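Local coordinates for protein purine nucleoside phosphorylase (Schistosoma mansoni, PDB 6BB7) that probably catalyses the reversible phosphorolysis of purine nucleosides such as inosine and guanosine, releasing the free base and ribose 1-phosphate, at residues A[115-120]-A[221-226]. Numbering follows the deposited sequence.
Sequences ITNLAG and MSTVPE. With D4V (3-methylpyridin-2-ol), chain F.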
# COMPACT_ATOMS: atom_id res chain seq x y z
N ILE A 115 -10.27 22.94 3.56
CA ILE A 115 -9.38 22.08 4.33
C ILE A 115 -7.98 22.68 4.40
O ILE A 115 -7.44 23.14 3.39
CB ILE A 115 -9.28 20.66 3.73
CG1 ILE A 115 -10.64 20.05 3.47
CG2 ILE A 115 -8.48 19.75 4.68
CD1 ILE A 115 -10.57 18.72 2.65
N THR A 116 -7.37 22.65 5.60
CA THR A 116 -5.97 23.03 5.77
C THR A 116 -5.19 21.89 6.43
O THR A 116 -5.76 21.07 7.17
CB THR A 116 -5.77 24.35 6.58
OG1 THR A 116 -6.27 24.19 7.92
CG2 THR A 116 -6.48 25.52 5.89
N ASN A 117 -3.88 21.85 6.16
CA ASN A 117 -2.97 20.87 6.74
C ASN A 117 -1.57 21.45 6.81
O ASN A 117 -1.27 22.48 6.21
CB ASN A 117 -2.96 19.55 5.94
CG ASN A 117 -2.45 19.71 4.50
OD1 ASN A 117 -1.32 20.13 4.26
ND2 ASN A 117 -3.27 19.31 3.54
N LEU A 118 -0.70 20.78 7.58
CA LEU A 118 0.74 21.00 7.54
C LEU A 118 1.39 19.91 6.68
O LEU A 118 0.94 18.76 6.67
CB LEU A 118 1.34 21.00 8.95
CG LEU A 118 0.98 22.29 9.73
CD1 LEU A 118 0.48 21.99 11.12
CD2 LEU A 118 2.20 23.21 9.76
N ALA A 119 2.45 20.28 5.96
CA ALA A 119 3.09 19.35 5.03
C ALA A 119 4.56 19.68 4.84
O ALA A 119 5.04 20.77 5.21
CB ALA A 119 2.38 19.40 3.67
N GLY A 120 5.29 18.72 4.27
CA GLY A 120 6.69 18.92 3.87
C GLY A 120 6.84 19.39 2.43
O GLY A 120 6.13 18.93 1.53
N MET A 221 0.30 13.68 5.44
CA MET A 221 -0.33 12.48 5.99
C MET A 221 -1.84 12.57 6.13
O MET A 221 -2.44 11.79 6.88
CB MET A 221 0.28 12.12 7.36
CG MET A 221 1.78 12.00 7.42
SD MET A 221 2.34 11.80 9.15
CE MET A 221 4.08 12.12 8.92
N SER A 222 -2.49 13.53 5.47
CA SER A 222 -3.92 13.76 5.65
C SER A 222 -4.55 14.20 4.33
O SER A 222 -3.94 14.09 3.26
CB SER A 222 -4.17 14.80 6.76
OG SER A 222 -3.71 16.07 6.37
N THR A 223 -5.79 14.69 4.43
CA THR A 223 -6.48 15.46 3.40
C THR A 223 -7.03 14.63 2.23
O THR A 223 -8.22 14.76 1.88
CB THR A 223 -5.61 16.63 2.94
OG1 THR A 223 -5.38 17.48 4.08
CG2 THR A 223 -6.30 17.44 1.83
N VAL A 224 -6.20 13.80 1.57
CA VAL A 224 -6.67 13.03 0.41
C VAL A 224 -7.88 12.15 0.73
O VAL A 224 -8.81 12.10 -0.10
CB VAL A 224 -5.48 12.29 -0.24
CG1 VAL A 224 -5.90 11.24 -1.26
CG2 VAL A 224 -4.52 13.32 -0.89
N PRO A 225 -7.95 11.45 1.88
CA PRO A 225 -9.18 10.66 2.16
C PRO A 225 -10.44 11.52 2.17
O PRO A 225 -11.47 11.14 1.56
CB PRO A 225 -8.88 10.01 3.52
CG PRO A 225 -7.35 9.90 3.54
CD PRO A 225 -6.92 11.21 2.91
N GLU A 226 -10.39 12.67 2.84
CA GLU A 226 -11.56 13.56 2.92
C GLU A 226 -11.93 14.12 1.56
O GLU A 226 -13.12 14.24 1.23
CB GLU A 226 -11.27 14.70 3.91
CG GLU A 226 -11.07 14.26 5.35
CD GLU A 226 -9.62 14.04 5.73
OE1 GLU A 226 -9.27 14.37 6.88
OE2 GLU A 226 -8.81 13.55 4.92
C4 D4V F . 7.19 17.19 6.77
C5 D4V F . 4.99 16.21 7.12
C3 D4V F . 6.85 18.29 7.61
C2 D4V F . 5.55 18.35 8.22
C1 D4V F . 4.63 17.34 8.01
O D4V F . 4.10 15.21 6.86
C D4V F . 3.26 17.39 8.65
N D4V F . 6.23 16.15 6.52
O HOH W 1 -0.72 16.98 5.63
O HOH W 2 1.43 15.75 7.24
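Asn117 and Thr223 meet at about a right angle in the core of the phosphorylase-superfamily alpha/beta fold, joining the central strand 112-121 to the turn that starts helix 224-232. Asn117 ND2 donates to Thr223 OG1 at 2.8 Å, with an N-H...O angle of 149° and the hydroxyl tilted 19° from the amide plane. Because CG sits between the backbone N and the carbonyl carbon (chi1 63°), the amide leans across to the turn, while OD1 bonds to Ser241 OG on strand 236-246; held at both ends, the amide is fixed in rotation. Thr223 OG1 also pairs with Ser222 OG, either hydroxyl being a possible donor, and receives a weak bond from Arg86. Ser222 OG rests 3.6 Å from Asn117 CB. Two residues earlier on the strand, Ile115 slides past Thr223 in the opposite direction, with Ile115 CG2 3.9 Å from Thr223 OG1 and Ile115 CD1 reaching Glu226 CB. At the other end the segments diverge around 3-methylpyridin-2-ol, whose position is consistent with the nucleoside-binding pocket. Its C4 lies 3.4 Å from Gly120 CA, its methyl carbon C 3.3 Å from Leu118 O, and Met221 CE approaches the ligand O. Two waters join Leu118 O to Met221 N: one donates to Leu118 O at 2.6 Å and accepts weakly from Met221 N; the other accepts from Met221 N at 3.0 Å and lies 2.8 Å from the ligand O.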